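Local atomic coordinates of D-threo-3-hydroxyaspartate dehydratase (Delftia, PDB entry 3WQC), a protein that catalyses the pyridoxal 5'-phosphate-dependent deamination of D-threo-3-hydroxyaspartate to oxaloacetate and ammonia, and also acts on L-threo- and L-erythro-3-hydroxyaspartate and D-serine. Residues A127-A130 with F131-Q135; R201-A204 with G205-A209; L161-A164 with I165-L169. All blocks are in the same frame, centred on the assembly; numbering follows the deposited sequence.

How the contacts relate
All three contacts join consecutive turns of helices in the alanine racemase-type barrel domain, and each is held by i to i+4 backbone bonds. Contacts 1 and 3, on helices 122-135 and 159-171, meet where Ala129 CB lies 4.1 Å from Thr168 O. Their centres are about 30 Å from that of the chain, and in both an exposed arginine turns a guanidinium face to the turn before it, in contact 1 over backbone and in contact 3 over a leucine. Contact 2, on helix 192-215, has its centre about 22 Å from that of the chain and meets contact 3 where Ala209 CA lies 3.8 Å from Leu162 CD1. It alone approaches the cofactor, through the buried carboxylate of Glu202.

Contact 1. Residues A127-A130 with F131-Q135; sequences AIAA and FGREQ
Arg133 bends back over Ala129 and Ala130 on helix 122-135, the helical arm of a beta-alpha-beta unit between strands 114-119 and 140-146. The bend is at chi3 (-58°), and it lays one guanidinium face over the backbone: Ala129 O and Ala130 CA both lie beneath that face, offset toward its rim. NH1 of Arg133 comes to 3.4 Å from Ala129 CB, while its NH2 is 3.5 Å from Ala130 CA. Ala129 O accepts the Arg133 N-H (2.9 Å) and makes no bond with NH1, which bonds instead to Gly172 O. Ala129 itself is buried beneath the arginine and packs on Met174, whereas Arg133, Ala130 and Glu134 are exposed.

The tighter side carries Ile128 and Gly132, both buried. Gly132 N donates to Ile128 O at 2.8 Å, and Ile128 packs on Leu102 and Phe139. Phe131, partly exposed, reaches the same two residues and Leu106; its CG stands anti to the backbone N (chi1 -175°), swinging the ring away from the preceding turn. Gln135 CG covers one ring face, 3.6 Å above the centre. Next to it, Gln135 NE2 donates to Glu134 OE1 at 2.8 Å, on the anti side of the carboxylate but well out of its plane.

Contact 2. Residues R201-A204 with G205-A209; sequences RERA and GCVQA
Val207 meets Arg203 one turn back through its CG2 branch, which lies 3.3 Å from Arg203 O and 4.0 Å from Arg203 NH1. With CG1 anti to the backbone N (chi1 171°), CG2 lies beside that N and faces the preceding turn. The two side chains cross obliquely, and the methyl approaches the guanidinium at a slant. Beneath them Val207 N donates to Arg203 O at 3.0 Å, a nearly straight bond with an N-H...O angle of 170°. On the neighbouring positions Cys206 CB rests 3.5 Å from Glu202 O and Gln208 CB 3.2 Å from Ala204 O, each close to the carbonyl oxygen that accepts the backbone N-H of the same residue.

The turn belongs to helix 192-215, which packs against strand 222-225 of the parallel sheet in the TIM-barrel-type, alanine racemase-like domain. Cys206 and Val207 both touch Val223, and Cys206 also reaches Val225.

Further out, the polar ends are fixed by residues beyond the turn. The Arg203 chain, bent at chi3 (66°), carries NH2 to a salt bridge with Glu200 OE1 and NH1 to a hydrogen bond with Asp238 O. Glu202 is buried and extends toward the active-site side, its side chain about 7 Å from the bound pyridoxal phosphate; Ala183 N donates to OE2, Thr230 OG1 pairs with OE1, and Gly226, a residue of the cofactor pocket, adds a weak bond from its N to OE2.

Contact 3. Residues L161-A164 with I165-L169; sequences LLLA and IGRTL
The Arg167 guanidinium, the one flat side-chain group of this turn, turns a face to Leu163: Leu163 CB lies 3.8 Å above the plane, offset toward the rim, and Leu163 CD2 lies over the same face, 3.8 Å from Arg167 NH2. The leucine thus meets the guanidinium nitrogens by packing alone. With its chain extended from CG to NE, Arg167 runs its aliphatic part past the carbonyl of Leu163, and its CG is 3.2 Å from Leu163 O. That oxygen accepts the Arg167 N-H at 2.8 Å. Both side chains also touch Ala216, in the loop beyond helix 192-215.

A second pair one turn apart is wholly apolar. Leu161 CG sits 3.7 Å from Ile165 CD1, and Leu161 CD1 comes close to the same methyl. The two chains cross at an angle, Leu161 having CG anti to the backbone N (chi1 174°), which brings its end nearer to Ile165.

Ala164 O is gripped twice by Thr168: N donates to it at 3.0 Å and OG1 at 2.7 Å, from opposite faces of the carbonyl plane. With chi1 at -65° OG1 lies beside the backbone N, within reach of the carbonyl one turn back, and donates to it, while the threonine side chain packs on Ala125 and Gln126 of helix 122-135.

Ile165 and Leu162 both reach Ile143 and Val154, of strands 140-146 and 154-155, so the helix presents an apolar side to the parallel sheet and Arg167 to the outside, as is usual for an outer helix of a TIM-barrel-type domain.

Contact 1. Residues A127-A130 with F131-Q135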
loop_
_atom_site.group_PDB
_atom_site.type_symbol
_atom_site.label_atom_id
_atom_site.label_comp_id
_atom_site.label_asym_id
_atom_site.label_seq_id
_atom_site.Cartn_x
_atom_site.Cartn_y
_atom_site.Cartn_z
ATOM N N ALA B 127 15.122 24.995 16.003
ATOM C CA ALA B 127 13.643 25.093 16.096
ATOM C C ALA B 127 13.143 24.440 17.374
ATOM O O ALA B 127 12.243 24.944 18.081
ATOM C CB ALA B 127 13.009 24.418 14.871
ATOM N N ILE B 128 13.675 23.240 17.677
ATOM C CA ILE B 128 13.269 22.533 18.908
ATOM C C ILE B 128 13.647 23.370 20.142
ATOM O O ILE B 128 12.799 23.528 21.044
ATOM C CB ILE B 128 13.864 21.141 18.995
ATOM C CG1 ILE B 128 13.372 20.239 17.829
ATOM C CG2 ILE B 128 13.479 20.484 20.350
ATOM C CD1 ILE B 128 13.931 18.813 17.818
ATOM N N ALA B 129 14.892 23.862 20.203
ATOM C CA ALA B 129 15.320 24.558 21.429
ATOM C C ALA B 129 14.495 25.840 21.563
ATOM O O ALA B 129 14.137 26.188 22.698
ATOM C CB ALA B 129 16.811 24.858 21.265
ATOM N N ALA B 130 14.212 26.574 20.487
ATOM C CA ALA B 130 13.435 27.828 20.653
ATOM C C ALA B 130 12.018 27.507 21.125
ATOM O O ALA B 130 11.482 28.191 22.026
ATOM C CB ALA B 130 13.404 28.565 19.353
ATOM N N PHE B 131 11.401 26.425 20.582
ATOM C CA PHE B 131 10.071 26.129 21.045
ATOM C C PHE B 131 10.039 25.632 22.473
ATOM O O PHE B 131 9.144 25.971 23.276
ATOM C CB PHE B 131 9.488 25.059 20.049
ATOM C CG PHE B 131 8.030 24.735 20.341
ATOM C CD1 PHE B 131 7.037 25.679 20.018
ATOM C CD2 PHE B 131 7.658 23.483 20.867
ATOM C CE1 PHE B 131 5.667 25.384 20.224
ATOM C CE2 PHE B 131 6.264 23.217 21.070
ATOM C CZ PHE B 131 5.308 24.133 20.711
ATOM N N GLY B 132 11.037 24.804 22.818
ATOM C CA GLY B 132 11.164 24.296 24.189
ATOM C C GLY B 132 11.330 25.467 25.153
ATOM O O GLY B 132 10.753 25.468 26.252
ATOM N N ARG B 133 12.199 26.452 24.839
ATOM C CA ARG B 133 12.336 27.594 25.743
ATOM C C ARG B 133 10.979 28.332 25.852
ATOM O O ARG B 133 10.563 28.742 26.961
ATOM C CB ARG B 133 13.416 28.527 25.166
ATOM C CG ARG B 133 14.781 27.902 25.424
ATOM C CD ARG B 133 15.937 28.917 25.208
ATOM N NE ARG B 133 15.891 29.442 23.855
ATOM C CZ ARG B 133 16.496 28.888 22.798
ATOM N NH1 ARG B 133 17.187 27.733 22.986
ATOM N NH2 ARG B 133 16.396 29.487 21.572
ATOM N N GLU B 134 10.321 28.581 24.723
ATOM C CA GLU B 134 9.010 29.287 24.742
ATOM C C GLU B 134 7.998 28.600 25.632
ATOM O O GLU B 134 7.199 29.261 26.333
ATOM C CB GLU B 134 8.443 29.486 23.316
ATOM C CG GLU B 134 7.188 30.263 23.212
ATOM C CD GLU B 134 6.519 30.125 21.790
ATOM O OE1 GLU B 134 5.946 29.046 21.350
ATOM O OE2 GLU B 134 6.554 31.113 21.070
ATOM N N GLN B 135 7.966 27.274 25.520
ATOM C CA GLN B 135 6.933 26.441 26.198
ATOM C C GLN B 135 7.345 25.864 27.538
ATOM O O GLN B 135 6.572 25.151 28.161
ATOM C CB GLN B 135 6.533 25.275 25.266
ATOM C CG GLN B 135 5.963 25.826 23.952
ATOM C CD GLN B 135 4.674 26.574 24.119
ATOM O OE1 GLN B 135 3.881 26.239 25.026
ATOM N NE2 GLN B 135 4.471 27.641 23.328
#

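Contact 2. Residues R201-A204 with G205-A209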
loop_
_atom_site.group_PDB
_atom_site.type_symbol
_atom_site.label_atom_id
_atom_site.label_comp_id
_atom_site.label_asym_id
_atom_site.label_seq_id
_atom_site.Cartn_x
_atom_site.Cartn_y
_atom_site.Cartn_z
ATOM N N ARG B 201 30.661 -1.541 10.852
ATOM C CA ARG B 201 30.752 -0.123 10.384
ATOM C C ARG B 201 29.649 0.699 11.080
ATOM O O ARG B 201 29.880 1.862 11.499
ATOM C CB ARG B 201 30.559 -0.040 8.865
ATOM C CG ARG B 201 30.552 1.277 8.161
ATOM C CD ARG B 201 30.533 1.064 6.590
ATOM N NE ARG B 201 30.162 2.299 5.980
ATOM C CZ ARG B 201 31.036 3.221 5.619
ATOM N NH1 ARG B 201 32.351 2.982 5.746
ATOM N NH2 ARG B 201 30.609 4.336 5.063
ATOM N N GLU B 202 28.432 0.145 11.194
ATOM C CA GLU B 202 27.301 0.876 11.831
ATOM C C GLU B 202 27.630 1.130 13.332
ATOM O O GLU B 202 27.493 2.249 13.847
ATOM C CB GLU B 202 26.049 -0.029 11.686
ATOM C CG GLU B 202 24.798 0.641 12.245
ATOM C CD GLU B 202 23.537 -0.245 12.248
ATOM O OE1 GLU B 202 23.632 -1.498 12.426
ATOM O OE2 GLU B 202 22.403 0.335 12.157
ATOM N N ARG B 203 28.122 0.070 14.041
ATOM C CA ARG B 203 28.479 0.201 15.458
ATOM C C ARG B 203 29.582 1.226 15.567
ATOM O O ARG B 203 29.522 2.144 16.412
ATOM C CB ARG B 203 28.989 -1.170 16.044
ATOM C CG ARG B 203 29.288 -1.153 17.523
ATOM C CD ARG B 203 30.323 -2.223 17.880
ATOM N NE ARG B 203 31.670 -1.927 17.265
ATOM C CZ ARG B 203 32.508 -0.946 17.692
ATOM N NH1 ARG B 203 32.295 -0.263 18.829
ATOM N NH2 ARG B 203 33.650 -0.773 16.996
ATOM N N ALA B 204 30.652 1.023 14.797
ATOM C CA ALA B 204 31.872 1.901 14.929
ATOM C C ALA B 204 31.541 3.353 14.639
ATOM O O ALA B 204 31.984 4.265 15.367
ATOM C CB ALA B 204 32.988 1.419 13.981
ATOM N N GLY B 205 30.699 3.607 13.630
ATOM C CA GLY B 205 30.386 4.989 13.271
ATOM C C GLY B 205 29.480 5.630 14.330
ATOM O O GLY B 205 29.696 6.810 14.662
ATOM N N CYS B 206 28.488 4.902 14.883
ATOM C CA CYS B 206 27.623 5.546 15.884
ATOM C C CYS B 206 28.446 5.849 17.136
ATOM O O CYS B 206 28.272 6.877 17.766
ATOM C CB CYS B 206 26.424 4.624 16.125
ATOM S SG CYS B 206 25.031 5.609 16.702
ATOM N N VAL B 207 29.265 4.851 17.572
ATOM C CA VAL B 207 30.079 5.064 18.767
ATOM C C VAL B 207 31.107 6.188 18.497
ATOM O O VAL B 207 31.297 7.013 19.419
ATOM C CB VAL B 207 30.756 3.705 19.120
ATOM C CG1 VAL B 207 31.804 3.952 20.231
ATOM C CG2 VAL B 207 29.701 2.704 19.659
ATOM N N GLN B 208 31.659 6.274 17.287
ATOM C CA GLN B 208 32.577 7.393 16.981
ATOM C C GLN B 208 31.886 8.732 17.198
ATOM O O GLN B 208 32.463 9.665 17.800
ATOM C CB GLN B 208 33.047 7.299 15.512
ATOM C CG GLN B 208 33.908 8.445 14.971
ATOM C CD GLN B 208 34.236 8.308 13.485
ATOM O OE1 GLN B 208 33.710 7.384 12.831
ATOM N NE2 GLN B 208 34.825 9.302 12.911
ATOM N N ALA B 209 30.627 8.841 16.719
ATOM C CA ALA B 209 29.921 10.142 16.892
ATOM C C ALA B 209 29.720 10.409 18.380
ATOM O O ALA B 209 29.884 11.561 18.839
ATOM C CB ALA B 209 28.571 10.072 16.173
#

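Contact 3. Residues L161-A164 with I165-L169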
loop_
_atom_site.group_PDB
_atom_site.type_symbol
_atom_site.label_atom_id
_atom_site.label_comp_id
_atom_site.label_asym_id
_atom_site.label_seq_id
_atom_site.Cartn_x
_atom_site.Cartn_y
_atom_site.Cartn_z
ATOM N N LEU B 161 29.987 19.628 12.579
ATOM C CA LEU B 161 28.499 19.729 12.508
ATOM C C LEU B 161 27.896 18.999 13.715
ATOM O O LEU B 161 26.914 19.486 14.307
ATOM C CB LEU B 161 27.927 19.148 11.233
ATOM C CG LEU B 161 26.404 19.064 11.083
ATOM C CD1 LEU B 161 25.865 20.491 11.172
ATOM C CD2 LEU B 161 26.040 18.439 9.725
ATOM N N LEU B 162 28.459 17.849 14.117
ATOM C CA LEU B 162 27.982 17.123 15.353
ATOM C C LEU B 162 28.028 18.094 16.526
ATOM O O LEU B 162 27.068 18.168 17.325
ATOM C CB LEU B 162 28.874 15.923 15.764
ATOM C CG LEU B 162 28.702 14.699 15.077
ATOM C CD1 LEU B 162 29.805 13.717 15.565
ATOM C CD2 LEU B 162 27.305 14.109 15.476
ATOM N N LEU B 163 29.192 18.766 16.721
ATOM C CA LEU B 163 29.280 19.654 17.888
ATOM C C LEU B 163 28.291 20.817 17.793
ATOM O O LEU B 163 27.778 21.313 18.809
ATOM C CB LEU B 163 30.719 20.155 18.101
ATOM C CG LEU B 163 31.624 19.155 18.812
ATOM C CD1 LEU B 163 31.339 17.695 18.791
ATOM C CD2 LEU B 163 33.061 19.622 18.852
ATOM N N ALA B 164 28.182 21.379 16.543
ATOM C CA ALA B 164 27.296 22.531 16.404
ATOM C C ALA B 164 25.837 22.161 16.778
ATOM O O ALA B 164 25.143 22.872 17.495
ATOM C CB ALA B 164 27.316 23.025 14.934
ATOM N N ILE B 165 25.416 20.959 16.336
ATOM C CA ILE B 165 24.053 20.519 16.694
ATOM C C ILE B 165 23.976 20.183 18.182
ATOM O O ILE B 165 22.997 20.607 18.862
ATOM C CB ILE B 165 23.712 19.266 15.851
ATOM C CG1 ILE B 165 23.639 19.655 14.362
ATOM C CG2 ILE B 165 22.391 18.631 16.333
ATOM C CD1 ILE B 165 23.622 18.390 13.464
ATOM N N GLY B 166 24.987 19.439 18.701
ATOM C CA GLY B 166 24.913 19.121 20.113
ATOM C C GLY B 166 24.931 20.358 21.030
ATOM O O GLY B 166 24.180 20.400 22.008
ATOM N N ARG B 167 25.775 21.363 20.716
ATOM C CA ARG B 167 25.762 22.613 21.502
ATOM C C ARG B 167 24.479 23.354 21.378
ATOM O O ARG B 167 23.978 23.926 22.330
ATOM C CB ARG B 167 26.982 23.448 21.105
ATOM C CG ARG B 167 28.273 22.822 21.556
ATOM C CD ARG B 167 29.467 23.534 20.950
ATOM N NE ARG B 167 30.715 22.968 21.486
ATOM C CZ ARG B 167 31.868 23.035 20.811
ATOM N NH1 ARG B 167 31.885 23.505 19.537
ATOM N NH2 ARG B 167 32.966 22.525 21.341
ATOM N N THR B 168 23.910 23.392 20.157
ATOM C CA THR B 168 22.660 24.141 19.978
ATOM C C THR B 168 21.604 23.545 20.943
ATOM O O THR B 168 20.845 24.264 21.621
ATOM C CB THR B 168 22.167 24.021 18.533
ATOM O OG1 THR B 168 23.112 24.655 17.675
ATOM C CG2 THR B 168 20.776 24.661 18.352
ATOM N N LEU B 169 21.551 22.182 20.976
ATOM C CA LEU B 169 20.592 21.542 21.889
ATOM C C LEU B 169 20.927 21.777 23.359
ATOM O O LEU B 169 20.077 22.202 24.170
ATOM C CB LEU B 169 20.560 20.006 21.594
ATOM C CG LEU B 169 19.957 19.674 20.217
ATOM C CD1 LEU B 169 20.274 18.170 19.910
ATOM C CD2 LEU B 169 18.454 19.971 20.125
#